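Local coordinates for protein orotate phosphoribosyltransferase (Aeropyrum pernix, PDB 2YZK) that probably catalyses the magnesium-dependent transfer of a ribosyl phosphate group from 5-phosphoribose 1-diphosphate to orotate, forming orotidine monophosphate in pyrimidine biosynthesis, at residues L35-L49 and L70-K82. Sequence-based numbering, arbitrary orientation.
Sequences LGDESSYSVALDLLL and LPWAAMLALRLSK
The indole of W72 receives the methyl CD2 of L35 over one face, a CH-pi contact 3.9 Å from the centroid of the six-membered ring, while Y41 O and L45 CD2 lie at its edge near the ring plane. A44 CB closes in obliquely, 3.5 Å from W72 CZ3. The phenol of Y41 has M75, a selenomethionine, on one face and E38 CA on the other, with L35 C in plane at its edge. Extended at chi2 (173°), M75 carries SE above the ring, 4.7 Å from its centroid, a Met-aromatic contact; CE lies over the same face, modelled too close for its exact position to be trusted.

The segment 38-49 of helix 38-58, which leads into strand 61-65, crosses helix 70-80 at -70°, the segment axes approaching to 10.6 Å. Helix 70-80 is the beta-alpha-beta crossover between neighbouring parallel strands 61-65 and 84-87 of the phosphoribosyltransferase sheet. L45 enters as a knob among W72, M75, L76 and R79. L49 splits its branches: CD2 meets L76 and L80, whereas CD1 lies over one face of the R79 guanidinium. At that group's edge, D46 OD1 takes a weak but fairly straight salt-bridge bond from R79 NH2 (3.3 Å, 164°); a water donates to D46 OD1 and accepts a weak bond from R79 NH2.

W72 also touches D114, predicted to bind 5-phosphoribose 1-diphosphate, and Y41 OH is hydrogen-bonded to K82 O of the second subunit. The chemistry thus grades from a buried aromatic and apolar seam to an exposed, hydrated ion pair that probably adds only modest electrostatic attraction.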
ATOM      1  N   LEU A  35      -6.985   9.331   1.131  1.00  8.90           N
ATOM      2  CA  LEU A  35      -7.373   8.010   0.635  1.00  9.39           C
ATOM      3  C   LEU A  35      -8.817   7.619   0.914  1.00  8.26           C
ATOM      4  O   LEU A  35      -9.411   6.845   0.164  1.00  9.19           O
ATOM      5  CB  LEU A  35      -6.437   6.944   1.219  1.00  9.59           C
ATOM      6  CG  LEU A  35      -4.963   7.116   0.845  1.00 10.04           C
ATOM      7  CD1 LEU A  35      -4.107   6.172   1.673  1.00 10.95           C
ATOM      8  CD2 LEU A  35      -4.784   6.845  -0.645  1.00 11.08           C
ATOM      9  N   GLY A  36      -9.386   8.167   1.982  1.00  8.10           N
ATOM     10  CA  GLY A  36     -10.754   7.828   2.336  1.00  9.55           C
ATOM     11  C   GLY A  36     -11.843   8.544   1.550  1.00 11.01           C
ATOM     12  O   GLY A  36     -13.000   8.537   1.960  1.00 12.87           O
ATOM     13  N   ASP A  37     -11.482   9.162   0.430  1.00 10.65           N
ATOM     14  CA  ASP A  37     -12.457   9.868  -0.406  1.00 11.77           C
ATOM     15  C   ASP A  37     -11.991   9.795  -1.858  1.00 12.30           C
ATOM     16  O   ASP A  37     -10.969  10.379  -2.211  1.00 12.13           O
ATOM     17  CB  ASP A  37     -12.569  11.328   0.042  1.00 13.51           C
ATOM     18  CG  ASP A  37     -13.680  12.075  -0.667  1.00 17.27           C
ATOM     19  OD1 ASP A  37     -14.860  11.672  -0.531  1.00 18.19           O
ATOM     20  OD2 ASP A  37     -13.376  13.066  -1.364  1.00 19.16           O
ATOM     21  N   GLU A  38     -12.735   9.080  -2.699  1.00 13.03           N
ATOM     22  CA  GLU A  38     -12.352   8.928  -4.100  1.00 13.60           C
ATOM     23  C   GLU A  38     -12.122  10.277  -4.775  1.00 13.71           C
ATOM     24  O   GLU A  38     -11.186  10.434  -5.549  1.00 14.31           O
ATOM     25  CB  GLU A  38     -13.421   8.127  -4.861  1.00 14.93           C
ATOM     26  CG  GLU A  38     -13.081   7.793  -6.322  1.00 15.93           C
ATOM     27  CD  GLU A  38     -13.271   8.967  -7.277  1.00 18.98           C
ATOM     28  OE1 GLU A  38     -14.153   9.812  -7.021  1.00 19.78           O
ATOM     29  OE2 GLU A  38     -12.551   9.035  -8.297  1.00 20.91           O
ATOM     30  N   SER A  39     -12.965  11.253  -4.467  1.00 14.16           N
ATOM     31  CA  SER A  39     -12.816  12.568  -5.071  1.00 15.55           C
ATOM     32  C   SER A  39     -11.439  13.138  -4.761  1.00 14.32           C
ATOM     33  O   SER A  39     -10.760  13.672  -5.641  1.00 15.69           O
ATOM     34  CB  SER A  39     -13.895  13.520  -4.546  1.00 17.87           C
ATOM     35  OG  SER A  39     -13.675  14.836  -5.016  1.00 23.39           O
ATOM     36  N   SER A  40     -11.027  12.999  -3.507  1.00 12.06           N
ATOM     37  CA  SER A  40      -9.745  13.519  -3.062  1.00 12.01           C
ATOM     38  C   SER A  40      -8.541  12.761  -3.594  1.00 11.86           C
ATOM     39  O   SER A  40      -7.600  13.376  -4.104  1.00 12.14           O
ATOM     40  CB  SER A  40      -9.712  13.550  -1.531  1.00 12.17           C
ATOM     41  OG  SER A  40     -10.763  14.370  -1.040  1.00 14.99           O
ATOM     42  N   TYR A  41      -8.540  11.436  -3.494  1.00 11.31           N
ATOM     43  CA  TYR A  41      -7.371  10.728  -3.991  1.00 11.28           C
ATOM     44  C   TYR A  41      -7.246  10.791  -5.509  1.00 11.71           C
ATOM     45  O   TYR A  41      -6.139  10.722  -6.038  1.00 10.43           O
ATOM     46  CB  TYR A  41      -7.298   9.278  -3.458  1.00 11.05           C
ATOM     47  CG  TYR A  41      -8.295   8.256  -3.969  1.00  8.51           C
ATOM     48  CD1 TYR A  41      -8.371   7.921  -5.320  1.00  7.73           C
ATOM     49  CD2 TYR A  41      -9.081   7.536  -3.072  1.00  8.57           C
ATOM     50  CE1 TYR A  41      -9.205   6.882  -5.765  1.00 10.08           C
ATOM     51  CE2 TYR A  41      -9.909   6.503  -3.499  1.00  9.74           C
ATOM     52  CZ  TYR A  41      -9.968   6.177  -4.845  1.00 11.81           C
ATOM     53  OH  TYR A  41     -10.788   5.148  -5.256  1.00 12.55           O
ATOM     54  N   SER A  42      -8.367  10.959  -6.207  1.00 11.04           N
ATOM     55  CA  SER A  42      -8.314  11.052  -7.661  1.00 13.26           C
ATOM     56  C   SER A  42      -7.636  12.348  -8.086  1.00 12.67           C
ATOM     57  O   SER A  42      -6.876  12.365  -9.056  1.00 13.69           O
ATOM     58  CB  SER A  42      -9.715  10.977  -8.262  1.00 15.52           C
ATOM     59  OG  SER A  42     -10.181   9.640  -8.244  1.00 21.31           O
ATOM     60  N   VAL A  43      -7.910  13.430  -7.362  1.00 12.19           N
ATOM     61  CA  VAL A  43      -7.290  14.714  -7.667  1.00 12.31           C
ATOM     62  C   VAL A  43      -5.788  14.567  -7.438  1.00 11.08           C
ATOM     63  O   VAL A  43      -4.970  15.007  -8.249  1.00 10.80           O
ATOM     64  CB  VAL A  43      -7.841  15.839  -6.749  1.00 14.88           C
ATOM     65  CG1 VAL A  43      -7.050  17.121  -6.953  1.00 18.21           C
ATOM     66  CG2 VAL A  43      -9.309  16.080  -7.053  1.00 16.12           C
ATOM     67  N   ALA A  44      -5.436  13.919  -6.332  1.00  9.67           N
ATOM     68  CA  ALA A  44      -4.038  13.705  -5.969  1.00 10.33           C
ATOM     69  C   ALA A  44      -3.318  12.865  -7.010  1.00  9.88           C
ATOM     70  O   ALA A  44      -2.198  13.181  -7.402  1.00  9.72           O
ATOM     71  CB  ALA A  44      -3.952  13.020  -4.604  1.00 11.16           C
ATOM     72  N   LEU A  45      -3.961  11.790  -7.453  1.00  9.39           N
ATOM     73  CA  LEU A  45      -3.358  10.914  -8.444  1.00  9.16           C
ATOM     74  C   LEU A  45      -3.121  11.645  -9.756  1.00 10.43           C
ATOM     75  O   LEU A  45      -2.072  11.481 -10.380  1.00  9.35           O
ATOM     76  CB  LEU A  45      -4.240   9.688  -8.688  1.00 10.53           C
ATOM     77  CG  LEU A  45      -4.229   8.623  -7.590  1.00 11.36           C
ATOM     78  CD1 LEU A  45      -5.222   7.535  -7.948  1.00 12.71           C
ATOM     79  CD2 LEU A  45      -2.827   8.035  -7.436  1.00 12.47           C
ATOM     80  N   ASP A  46      -4.090  12.452 -10.176  1.00  9.92           N
ATOM     81  CA  ASP A  46      -3.937  13.182 -11.423  1.00 11.40           C
ATOM     82  C   ASP A  46      -2.774  14.161 -11.346  1.00 11.34           C
ATOM     83  O   ASP A  46      -2.032  14.330 -12.314  1.00  9.26           O
ATOM     84  CB  ASP A  46      -5.228  13.923 -11.780  1.00 12.81           C
ATOM     85  CG  ASP A  46      -6.365  12.974 -12.115  1.00 15.45           C
ATOM     86  OD1 ASP A  46      -6.092  11.905 -12.702  1.00 18.01           O
ATOM     87  OD2 ASP A  46      -7.529  13.299 -11.805  1.00 22.31           O
ATOM     88  N   LEU A  47      -2.615  14.804 -10.194  1.00 10.19           N
ATOM     89  CA  LEU A  47      -1.522  15.755 -10.017  1.00 11.56           C
ATOM     90  C   LEU A  47      -0.176  15.028  -9.990  1.00 10.08           C
ATOM     91  O   LEU A  47       0.819  15.537 -10.499  1.00 11.81           O
ATOM     92  CB  LEU A  47      -1.727  16.561  -8.729  1.00 11.42           C
ATOM     93  CG  LEU A  47      -2.885  17.569  -8.760  1.00 14.95           C
ATOM     94  CD1 LEU A  47      -3.063  18.188  -7.384  1.00 11.64           C
ATOM     95  CD2 LEU A  47      -2.605  18.646  -9.807  1.00 15.27           C
ATOM     96  N   LEU A  48      -0.146  13.838  -9.396  1.00  8.56           N
ATOM     97  CA  LEU A  48       1.084  13.050  -9.340  1.00  9.47           C
ATOM     98  C   LEU A  48       1.496  12.615 -10.749  1.00  9.48           C
ATOM     99  O   LEU A  48       2.677  12.632 -11.098  1.00 10.13           O
ATOM    100  CB  LEU A  48       0.896  11.813  -8.450  1.00  9.20           C
ATOM    101  CG  LEU A  48       0.920  12.081  -6.941  1.00  9.89           C
ATOM    102  CD1 LEU A  48       0.307  10.918  -6.198  1.00 11.21           C
ATOM    103  CD2 LEU A  48       2.353  12.314  -6.484  1.00 11.09           C
ATOM    104  N   LEU A  49       0.516  12.223 -11.556  1.00 10.79           N
ATOM    105  CA  LEU A  49       0.796  11.786 -12.918  1.00 10.81           C
ATOM    106  C   LEU A  49       1.340  12.963 -13.705  1.00 13.22           C
ATOM    107  O   LEU A  49       2.287  12.829 -14.477  1.00 13.20           O
ATOM    108  CB  LEU A  49      -0.483  11.244 -13.572  1.00 11.98           C
ATOM    109  CG  LEU A  49      -0.896   9.868 -13.036  1.00 11.96           C
ATOM    110  CD1 LEU A  49      -2.312   9.516 -13.454  1.00 13.41           C
ATOM    111  CD2 LEU A  49       0.104   8.830 -13.548  1.00 13.08           C
ATOM    112  N   LEU A  70       2.921   3.626  -0.265  1.00  8.53           N
ATOM    113  CA  LEU A  70       2.461   2.406  -0.921  1.00  9.90           C
ATOM    114  C   LEU A  70       1.108   2.487  -1.633  1.00  8.90           C
ATOM    115  O   LEU A  70       0.994   2.068  -2.780  1.00  9.44           O
ATOM    116  CB  LEU A  70       2.477   1.235   0.071  1.00 10.31           C
ATOM    117  CG  LEU A  70       2.299  -0.166  -0.522  1.00 10.43           C
ATOM    118  CD1 LEU A  70       3.186  -0.359  -1.747  1.00 13.00           C
ATOM    119  CD2 LEU A  70       2.615  -1.199   0.544  1.00 10.10           C
ATOM    120  N   PRO A  71       0.067   3.025  -0.977  1.00  8.61           N
ATOM    121  CA  PRO A  71      -1.216   3.092  -1.687  1.00  7.97           C
ATOM    122  C   PRO A  71      -1.103   3.939  -2.948  1.00  8.43           C
ATOM    123  O   PRO A  71      -1.669   3.605  -3.994  1.00  9.49           O
ATOM    124  CB  PRO A  71      -2.147   3.725  -0.661  1.00  8.16           C
ATOM    125  CG  PRO A  71      -1.562   3.269   0.648  1.00  8.54           C
ATOM    126  CD  PRO A  71      -0.086   3.462   0.420  1.00  7.89           C
ATOM    127  N   TRP A  72      -0.364   5.040  -2.842  1.00  8.05           N
ATOM    128  CA  TRP A  72      -0.175   5.934  -3.973  1.00  8.42           C
ATOM    129  C   TRP A  72       0.558   5.250  -5.119  1.00  8.26           C
ATOM    130  O   TRP A  72       0.152   5.367  -6.275  1.00  8.05           O
ATOM    131  CB  TRP A  72       0.588   7.181  -3.531  1.00  9.06           C
ATOM    132  CG  TRP A  72      -0.135   7.923  -2.466  1.00  9.30           C
ATOM    133  CD1 TRP A  72       0.190   7.979  -1.144  1.00  8.74           C
ATOM    134  CD2 TRP A  72      -1.357   8.657  -2.612  1.00  9.66           C
ATOM    135  NE1 TRP A  72      -0.753   8.701  -0.452  1.00  8.98           N
ATOM    136  CE2 TRP A  72      -1.716   9.126  -1.329  1.00 10.69           C
ATOM    137  CE3 TRP A  72      -2.185   8.960  -3.702  1.00 11.90           C
ATOM    138  CZ2 TRP A  72      -2.871   9.885  -1.101  1.00  9.81           C
ATOM    139  CZ3 TRP A  72      -3.340   9.718  -3.477  1.00 10.44           C
ATOM    140  CH2 TRP A  72      -3.667  10.169  -2.183  1.00  9.78           C
ATOM    141  N   ALA A  73       1.629   4.531  -4.794  1.00  9.05           N
ATOM    142  CA  ALA A  73       2.405   3.824  -5.805  1.00  8.10           C
ATOM    143  C   ALA A  73       1.552   2.753  -6.471  1.00  9.37           C
ATOM    144  O   ALA A  73       1.578   2.594  -7.692  1.00  9.62           O
ATOM    145  CB  ALA A  73       3.638   3.185  -5.174  1.00  9.23           C
ATOM    146  N   ALA A  74       0.790   2.017  -5.665  1.00  8.88           N
ATOM    147  CA  ALA A  74      -0.061   0.958  -6.199  1.00 11.71           C
ATOM    148  C   ALA A  74      -1.124   1.521  -7.139  1.00 12.37           C
ATOM    149  O   ALA A  74      -1.383   0.954  -8.196  1.00 10.89           O
ATOM    150  CB  ALA A  74      -0.726   0.184  -5.055  1.00  8.94           C
HETATM  151  N   MSE A  75      -1.738   2.635  -6.751  1.00 17.43           N
HETATM  152  CA  MSE A  75      -2.765   3.246  -7.579  1.00 12.23           C
HETATM  153  C   MSE A  75      -2.182   3.804  -8.874  1.00 11.36           C
HETATM  154  O   MSE A  75      -2.812   3.714  -9.920  1.00  9.04           O
HETATM  155  CB  MSE A  75      -3.503   4.329  -6.785  1.00 13.93           C
HETATM  156  CG  MSE A  75      -4.228   3.758  -5.568  1.00 17.77           C
HETATM  157 SE   MSE A  75      -4.955   5.006  -4.484  1.00 28.96          SE
HETATM  158  CE  MSE A  75      -6.376   5.436  -5.489  1.00 24.97           C
ATOM    159  N   LEU A  76      -0.982   4.375  -8.801  1.00  8.94           N
ATOM    160  CA  LEU A  76      -0.318   4.902  -9.992  1.00  8.21           C
ATOM    161  C   LEU A  76       0.058   3.766 -10.939  1.00  8.14           C
ATOM    162  O   LEU A  76      -0.087   3.883 -12.157  1.00  8.75           O
ATOM    163  CB  LEU A  76       0.946   5.676  -9.613  1.00  6.40           C
ATOM    164  CG  LEU A  76       0.737   7.030  -8.939  1.00  6.63           C
ATOM    165  CD1 LEU A  76       2.079   7.554  -8.430  1.00  9.26           C
ATOM    166  CD2 LEU A  76       0.103   8.011  -9.931  1.00  8.81           C
ATOM    167  N   ALA A  77       0.548   2.666 -10.376  1.00  7.92           N
ATOM    168  CA  ALA A  77       0.933   1.517 -11.186  1.00  9.10           C
ATOM    169  C   ALA A  77      -0.278   0.959 -11.933  1.00  9.02           C
ATOM    170  O   ALA A  77      -0.179   0.619 -13.112  1.00  8.82           O
ATOM    171  CB  ALA A  77       1.567   0.437 -10.301  1.00  9.05           C
ATOM    172  N   LEU A  78      -1.421   0.875 -11.258  1.00  9.75           N
ATOM    173  CA  LEU A  78      -2.632   0.368 -11.901  1.00 10.31           C
ATOM    174  C   LEU A  78      -3.097   1.320 -13.009  1.00 10.36           C
ATOM    175  O   LEU A  78      -3.481   0.883 -14.098  1.00  9.63           O
ATOM    176  CB  LEU A  78      -3.755   0.185 -10.867  1.00 11.19           C
ATOM    177  CG  LEU A  78      -5.079  -0.411 -11.375  1.00 10.83           C
ATOM    178  CD1 LEU A  78      -4.835  -1.780 -12.003  1.00 10.04           C
ATOM    179  CD2 LEU A  78      -6.065  -0.524 -10.222  1.00 12.16           C
ATOM    180  N   ARG A  79      -3.059   2.622 -12.731  1.00 11.15           N
ATOM    181  CA  ARG A  79      -3.478   3.616 -13.718  1.00 11.86           C
ATOM    182  C   ARG A  79      -2.597   3.539 -14.961  1.00 11.91           C
ATOM    183  O   ARG A  79      -3.069   3.725 -16.081  1.00 11.82           O
ATOM    184  CB  ARG A  79      -3.402   5.033 -13.130  1.00 14.58           C
ATOM    185  CG  ARG A  79      -4.491   5.382 -12.111  1.00 17.94           C
ATOM    186  CD  ARG A  79      -5.850   5.571 -12.780  1.00 22.62           C
ATOM    187  NE  ARG A  79      -5.846   6.706 -13.699  1.00 24.72           N
ATOM    188  CZ  ARG A  79      -5.857   7.982 -13.322  1.00 25.24           C
ATOM    189  NH1 ARG A  79      -5.881   8.299 -12.035  1.00 27.49           N
ATOM    190  NH2 ARG A  79      -5.824   8.945 -14.233  1.00 27.27           N
ATOM    191  N   LEU A  80      -1.317   3.258 -14.760  1.00 11.23           N
ATOM    192  CA  LEU A  80      -0.370   3.188 -15.868  1.00 11.46           C
ATOM    193  C   LEU A  80      -0.159   1.776 -16.406  1.00 12.00           C
ATOM    194  O   LEU A  80       0.628   1.574 -17.335  1.00 12.01           O
ATOM    195  CB  LEU A  80       0.974   3.783 -15.426  1.00 12.74           C
ATOM    196  CG  LEU A  80       0.924   5.251 -14.982  1.00 14.54           C
ATOM    197  CD1 LEU A  80       2.256   5.663 -14.366  1.00 18.69           C
ATOM    198  CD2 LEU A  80       0.586   6.122 -16.176  1.00 18.79           C
ATOM    199  N   SER A  81      -0.867   0.806 -15.837  1.00 11.27           N
ATOM    200  CA  SER A  81      -0.731  -0.587 -16.257  1.00 12.05           C
ATOM    201  C   SER A  81       0.739  -0.987 -16.194  1.00 12.68           C
ATOM    202  O   SER A  81       1.252  -1.662 -17.085  1.00 12.47           O
ATOM    203  CB  SER A  81      -1.255  -0.774 -17.687  1.00 14.27           C
ATOM    204  OG  SER A  81      -2.628  -0.437 -17.772  1.00 14.87           O
ATOM    205  N   LYS A  82       1.409  -0.562 -15.126  1.00 12.03           N
ATOM    206  CA  LYS A  82       2.824  -0.853 -14.930  1.00 11.80           C
ATOM    207  C   LYS A  82       3.087  -1.716 -13.707  1.00 11.78           C
ATOM    208  O   LYS A  82       2.258  -1.804 -12.806  1.00  9.91           O
ATOM    209  CB  LYS A  82       3.611   0.448 -14.761  1.00 12.35           C
ATOM    210  CG  LYS A  82       3.766   1.265 -16.019  1.00 15.02           C
ATOM    211  CD  LYS A  82       4.478   2.574 -15.712  1.00 15.27           C
ATOM    212  CE  LYS A  82       4.703   3.401 -16.969  1.00 15.96           C
ATOM    213  NZ  LYS A  82       5.603   2.722 -17.931  1.00 16.35           N
TER
HETATM  214  O   HOH W   1      -5.102  11.778 -15.159  1.00 22.59           O